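Local coordinates for protein 3-oxoadipate enol-lactonase (Burkholderia xenovorans, PDB 2XUA) that probably hydrolyses 3-oxoadipate enol-lactone in catechol metabolism, and is caught here with laevulinic acid, a product analogue, in its pocket, at residues B[138-143]-B[186-191]; B[147-152]-B[175-179]. One frame throughout, in Å; residues are numbered along the deposited sequence.

Contact 1: B[138-143]-B[186-191]. With SHF (laevulinic acid), chain C.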
loop_
_atom_site.group_PDB
_atom_site.type_symbol
_atom_site.label_atom_id
_atom_site.label_comp_id
_atom_site.label_asym_id
_atom_site.label_seq_id
_atom_site.Cartn_x
_atom_site.Cartn_y
_atom_site.Cartn_z
ATOM N N ARG B 138 -19.216 -2.478 -16.724
ATOM C CA ARG B 138 -18.243 -2.217 -15.683
ATOM C C ARG B 138 -17.915 -0.742 -15.557
ATOM O O ARG B 138 -17.906 -0.190 -14.437
ATOM C CB ARG B 138 -16.978 -3.019 -15.956
ATOM C CG ARG B 138 -16.044 -3.025 -14.737
ATOM C CD ARG B 138 -14.764 -3.699 -15.108
ATOM N NE ARG B 138 -14.675 -5.166 -15.072
ATOM C CZ ARG B 138 -15.470 -6.010 -14.420
ATOM N NH1 ARG B 138 -16.509 -5.559 -13.729
ATOM N NH2 ARG B 138 -15.213 -7.331 -14.476
ATOM N N ALA B 139 -17.655 -0.115 -16.708
ATOM C CA ALA B 139 -17.335 1.291 -16.832
ATOM C C ALA B 139 -18.492 2.127 -16.400
ATOM O O ALA B 139 -18.308 3.107 -15.705
ATOM C CB ALA B 139 -16.951 1.636 -18.300
ATOM N N VAL B 140 -19.697 1.721 -16.775
ATOM C CA VAL B 140 -20.913 2.450 -16.347
ATOM C C VAL B 140 -21.037 2.422 -14.828
ATOM O O VAL B 140 -21.259 3.445 -14.158
ATOM C CB VAL B 140 -22.239 1.846 -16.998
ATOM C CG1 VAL B 140 -23.474 2.402 -16.250
ATOM C CG2 VAL B 140 -22.310 2.138 -18.479
ATOM N N LYS B 141 -20.874 1.234 -14.270
ATOM C CA LYS B 141 -20.999 1.057 -12.843
ATOM C C LYS B 141 -19.938 1.889 -12.106
ATOM O O LYS B 141 -20.250 2.561 -11.122
ATOM C CB LYS B 141 -20.899 -0.411 -12.471
ATOM C CG LYS B 141 -21.434 -0.705 -11.067
ATOM C CD LYS B 141 -21.311 -2.180 -10.669
ATOM C CE LYS B 141 -22.290 -2.478 -9.503
ATOM N NZ LYS B 141 -23.572 -3.081 -10.009
ATOM N N ALA B 142 -18.704 1.869 -12.601
ATOM C CA ALA B 142 -17.648 2.548 -11.878
ATOM C C ALA B 142 -17.975 4.028 -11.873
ATOM O O ALA B 142 -17.917 4.672 -10.811
ATOM C CB ALA B 142 -16.323 2.279 -12.521
ATOM N N ARG B 143 -18.316 4.549 -13.082
ATOM C CA ARG B 143 -18.561 5.992 -13.293
ATOM C C ARG B 143 -19.776 6.551 -12.575
ATOM O O ARG B 143 -19.752 7.698 -12.125
ATOM C CB ARG B 143 -18.621 6.362 -14.810
ATOM C CG ARG B 143 -17.270 6.238 -15.465
ATOM C CD ARG B 143 -17.037 7.089 -16.737
ATOM N NE ARG B 143 -17.156 6.217 -17.864
ATOM C CZ ARG B 143 -16.232 5.971 -18.775
ATOM N NH1 ARG B 143 -15.031 6.550 -18.801
ATOM N NH2 ARG B 143 -16.573 5.138 -19.703
ATOM N N TYR B 186 -10.308 4.357 -13.623
ATOM C CA TYR B 186 -10.612 2.919 -13.734
ATOM C C TYR B 186 -11.496 2.645 -14.971
ATOM O O TYR B 186 -11.179 1.813 -15.806
ATOM C CB TYR B 186 -11.364 2.499 -12.483
ATOM C CG TYR B 186 -11.742 1.044 -12.458
ATOM C CD1 TYR B 186 -10.868 0.077 -11.921
ATOM C CD2 TYR B 186 -12.967 0.609 -13.000
ATOM C CE1 TYR B 186 -11.229 -1.281 -11.856
ATOM C CE2 TYR B 186 -13.321 -0.764 -12.990
ATOM C CZ TYR B 186 -12.460 -1.697 -12.405
ATOM O OH TYR B 186 -12.788 -3.049 -12.387
ATOM N N ALA B 187 -12.624 3.336 -15.075
ATOM C CA ALA B 187 -13.457 3.202 -16.282
ATOM C C ALA B 187 -12.657 3.467 -17.595
ATOM O O ALA B 187 -12.822 2.756 -18.590
ATOM C CB ALA B 187 -14.652 4.150 -16.171
ATOM N N SER B 188 -11.777 4.461 -17.624
ATOM C CA SER B 188 -11.060 4.698 -18.886
ATOM C C SER B 188 -10.156 3.542 -19.278
ATOM O O SER B 188 -9.906 3.319 -20.453
ATOM C CB SER B 188 -10.256 5.993 -18.853
ATOM O OG SER B 188 -11.137 7.078 -18.659
ATOM N N ASN B 189 -9.631 2.839 -18.272
ATOM C CA ASN B 189 -8.802 1.647 -18.495
ATOM C C ASN B 189 -9.692 0.505 -18.913
ATOM O O ASN B 189 -9.314 -0.300 -19.777
ATOM C CB ASN B 189 -7.982 1.324 -17.230
ATOM C CG ASN B 189 -6.741 2.217 -17.119
ATOM O OD1 ASN B 189 -5.864 2.112 -17.942
ATOM N ND2 ASN B 189 -6.698 3.114 -16.160
ATOM N N CYS B 190 -10.902 0.437 -18.374
ATOM C CA CYS B 190 -11.843 -0.560 -18.901
ATOM C C CYS B 190 -11.978 -0.439 -20.415
ATOM O O CYS B 190 -11.891 -1.428 -21.143
ATOM C CB CYS B 190 -13.222 -0.369 -18.268
ATOM S SG CYS B 190 -13.310 -0.821 -16.514
ATOM N N GLU B 191 -12.170 0.809 -20.850
ATOM C CA GLU B 191 -12.278 1.153 -22.260
ATOM C C GLU B 191 -11.036 0.742 -23.027
ATOM O O GLU B 191 -11.132 0.015 -24.042
ATOM C CB GLU B 191 -12.631 2.641 -22.404
ATOM C CG GLU B 191 -14.085 2.856 -22.014
ATOM C CD GLU B 191 -14.493 4.316 -21.684
ATOM O OE1 GLU B 191 -13.661 5.156 -21.275
ATOM O OE2 GLU B 191 -15.710 4.578 -21.749
HETATM C C4 SHF C . -10.200 -5.573 -12.557
HETATM C C5 SHF C . -8.713 -5.920 -12.415
HETATM C C3 SHF C . -11.104 -6.421 -13.466
HETATM C C2 SHF C . -10.689 -7.880 -13.786
HETATM C C1 SHF C . -11.931 -8.784 -14.183
HETATM O O4 SHF C . -10.681 -4.631 -11.900
HETATM O O1 SHF C . -12.380 -9.463 -13.240
HETATM O OH1 SHF C . -12.356 -8.871 -15.385
#
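Tyr186 reaches helix 132-145 with its ring and hydroxyl: CD2 lies 3.8 Å from CB of Ala142, Arg138 CG comes in at the ring edge, and CD of Arg138 is 3.4 Å from Tyr186 OH. With CG anti to the backbone N (chi1 -180°), the ring projects so that OH gives a 2.7 Å hydrogen bond to the ketone oxygen O4 of laevulinic acid, an atom near the ring plane. Arg138 sends its guanidinium, its plane turned 61° from the ring, to the carboxylate end of the same ligand; NH2 makes a weak bond of 3.4 Å to OH1, and Arg157 binds the ligand as well.

Ala187 stands where the backbones come nearest, its CA 4.4 Å from that of Ala139. The small side chains of these two alanines make this possible. The helices run almost antiparallel, their axes 8.6 Å apart, within the cap domain that the alpha/beta hydrolase fold carries over its core sheet. CB of Ala187 meets CB of Ala139 and also lies over one face of the Arg143 guanidinium, toward its rim. Ser188 turns away from the interface and bonds Glu184 O through OG. One turn on from Tyr186, Cys190 rests SG 3.5 Å from CD of Arg138, while its CB packs on Ala139. Glu191 closes the far edge with a salt bridge to Arg143: NH1 donates to OE1 over 3.2 Å, with OE1 in the guanidinium plane but approached from above the carboxylate plane. NH2 and OE2 of this pair are modelled too close together, so the placing of these outer atoms is doubtful. Arg143 NH1 has a second acidic partner in Glu184.

Contact 2: B[147-152]-B[175-179]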
loop_
_atom_site.group_PDB
_atom_site.type_symbol
_atom_site.label_atom_id
_atom_site.label_comp_id
_atom_site.label_asym_id
_atom_site.label_seq_id
_atom_site.Cartn_x
_atom_site.Cartn_y
_atom_site.Cartn_z
HETATM N N MSE B 147 -16.653 2.947 -6.566
HETATM C CA MSE B 147 -15.811 1.791 -6.597
HETATM C C MSE B 147 -16.143 0.785 -5.513
HETATM O O MSE B 147 -15.740 -0.367 -5.600
HETATM C CB MSE B 147 -14.354 2.228 -6.519
HETATM C CG MSE B 147 -13.954 3.136 -7.645
HETATM SE SE MSE B 147 -13.946 2.141 -9.237
HETATM C CE MSE B 147 -12.491 0.948 -8.874
ATOM N N HIS B 148 -16.857 1.220 -4.482
ATOM C CA HIS B 148 -17.275 0.296 -3.420
ATOM C C HIS B 148 -18.196 -0.778 -3.940
ATOM O O HIS B 148 -18.039 -1.973 -3.642
ATOM C CB HIS B 148 -17.907 1.079 -2.252
ATOM C CG HIS B 148 -16.891 1.558 -1.243
ATOM N ND1 HIS B 148 -16.287 2.804 -1.315
ATOM C CD2 HIS B 148 -16.340 0.936 -0.167
ATOM C CE1 HIS B 148 -15.426 2.933 -0.318
ATOM N NE2 HIS B 148 -15.436 1.813 0.389
ATOM N N ALA B 149 -19.133 -0.348 -4.779
ATOM C CA ALA B 149 -20.057 -1.253 -5.478
ATOM C C ALA B 149 -19.359 -2.335 -6.333
ATOM O O ALA B 149 -19.710 -3.558 -6.312
ATOM C CB ALA B 149 -21.053 -0.386 -6.344
ATOM N N LEU B 150 -18.337 -1.887 -7.056
ATOM C CA LEU B 150 -17.577 -2.742 -7.943
ATOM C C LEU B 150 -16.723 -3.736 -7.185
ATOM O O LEU B 150 -16.571 -4.877 -7.617
ATOM C CB LEU B 150 -16.649 -1.902 -8.770
ATOM C CG LEU B 150 -16.997 -1.720 -10.214
ATOM C CD1 LEU B 150 -17.817 -0.475 -10.272
ATOM C CD2 LEU B 150 -15.703 -1.451 -10.834
ATOM N N ALA B 151 -16.179 -3.291 -6.048
ATOM C CA ALA B 151 -15.279 -4.095 -5.242
ATOM C C ALA B 151 -15.940 -5.414 -4.880
ATOM O O ALA B 151 -15.269 -6.442 -4.885
ATOM C CB ALA B 151 -14.867 -3.326 -3.951
ATOM N N ASP B 152 -17.242 -5.409 -4.586
ATOM C CA ASP B 152 -17.882 -6.655 -4.096
ATOM C C ASP B 152 -18.026 -7.663 -5.237
ATOM O O ASP B 152 -18.033 -8.879 -5.013
ATOM C CB ASP B 152 -19.252 -6.428 -3.451
ATOM C CG ASP B 152 -19.194 -5.547 -2.192
ATOM O OD1 ASP B 152 -18.323 -5.758 -1.279
ATOM O OD2 ASP B 152 -20.072 -4.638 -2.131
ATOM N N ARG B 175 -8.234 -4.435 -1.201
ATOM C CA ARG B 175 -9.526 -3.773 -1.343
ATOM C C ARG B 175 -9.341 -2.285 -1.133
ATOM O O ARG B 175 -9.968 -1.495 -1.834
ATOM C CB ARG B 175 -10.522 -4.311 -0.332
ATOM C CG ARG B 175 -11.937 -3.640 -0.394
ATOM C CD ARG B 175 -13.003 -4.312 0.531
ATOM N NE ARG B 175 -14.251 -3.583 0.304
ATOM C CZ ARG B 175 -15.287 -4.024 -0.413
ATOM N NH1 ARG B 175 -15.271 -5.259 -0.937
ATOM N NH2 ARG B 175 -16.356 -3.216 -0.593
ATOM N N ASP B 176 -8.456 -1.889 -0.193
ATOM C CA ASP B 176 -8.328 -0.434 0.077
ATOM C C ASP B 176 -7.813 0.254 -1.157
ATOM O O ASP B 176 -8.262 1.358 -1.496
ATOM C CB ASP B 176 -7.415 -0.131 1.286
ATOM C CG ASP B 176 -7.550 1.319 1.805
ATOM O OD1 ASP B 176 -8.688 1.787 1.958
ATOM O OD2 ASP B 176 -6.507 1.997 2.055
ATOM N N VAL B 177 -6.881 -0.373 -1.851
ATOM C CA VAL B 177 -6.319 0.257 -3.067
ATOM C C VAL B 177 -7.385 0.284 -4.164
ATOM O O VAL B 177 -7.596 1.316 -4.856
ATOM C CB VAL B 177 -5.106 -0.558 -3.559
ATOM C CG1 VAL B 177 -4.661 -0.099 -4.966
ATOM C CG2 VAL B 177 -3.953 -0.420 -2.498
ATOM N N PHE B 178 -8.087 -0.837 -4.296
ATOM C CA PHE B 178 -9.141 -0.916 -5.337
ATOM C C PHE B 178 -10.193 0.192 -5.101
ATOM O O PHE B 178 -10.437 1.015 -5.975
ATOM C CB PHE B 178 -9.758 -2.310 -5.308
ATOM C CG PHE B 178 -10.776 -2.516 -6.376
ATOM C CD1 PHE B 178 -10.407 -3.068 -7.583
ATOM C CD2 PHE B 178 -12.094 -2.085 -6.195
ATOM C CE1 PHE B 178 -11.376 -3.278 -8.595
ATOM C CE2 PHE B 178 -13.061 -2.247 -7.229
ATOM C CZ PHE B 178 -12.682 -2.829 -8.411
ATOM N N VAL B 179 -10.729 0.298 -3.884
ATOM C CA VAL B 179 -11.839 1.208 -3.668
ATOM C C VAL B 179 -11.446 2.669 -3.711
ATOM O O VAL B 179 -12.329 3.493 -3.836
ATOM C CB VAL B 179 -12.745 0.885 -2.426
ATOM C CG1 VAL B 179 -13.220 -0.527 -2.498
ATOM C CG2 VAL B 179 -11.993 1.145 -1.103
#
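Phe178 slides its ring against helix 147-154, and the methyl CE of selenomethionine Met147 sits over one face in a CH-pi contact, 4.0 Å from the ring centroid. CB of Leu150 comes in at the ring edge, and Ala151 adds its CB 3.8 Å from CD2. Two bends, at chi2 and chi3 (-69° and -67°), fold the Met147 chain back so that its methyl reaches the ring.

Next to this, Val179 puts CB over the centre of the His148 ring, a second CH-pi contact at 4.0 Å, and presses CG1 against Ala151. The outer edge is polar: Arg175, extended from CG to NE, brings NH1 3.1 Å from OD1 of Asp152 in a salt bridge, and NH2 adds a weak bond to the same oxygen. OD1 is met from above the carboxylate plane and lies tilted from the guanidinium plane, and the NH1 bond is bent (139°). CB of Ala151 lies over one face of that guanidinium, toward its rim.

Phe178 also lines the laevulinic acid pocket. On the far side of helix 168-179, Asp176 forms salt bridges to Arg17 and Arg57 of the second subunit. Through Met147 and Leu150, helix 147-154 packs against helices 132-145 and 183-195.

In the fold
Contact 2 falls between the two halves of contact 1 along the chain: of the four helices concerned, the outer two, 132-145 and 183-195, pair in contact 1, and the inner two, 147-154 and 168-179, in contact 2, with helix 161-166 between the latter. All belong to the helical insertion between strands 117-123 and 209-214 of the central sheet. The contact centres lie 13 Å apart and meet directly, with Leu150 CD2 3.3 Å from Tyr186 CE2 and Leu150 CD1 packed on Ala142, while Met147 CE touches Tyr186 CD1. Met147 therefore bridges Tyr186 and Phe178, so that these two pocket-lining rings are packed through one side chain.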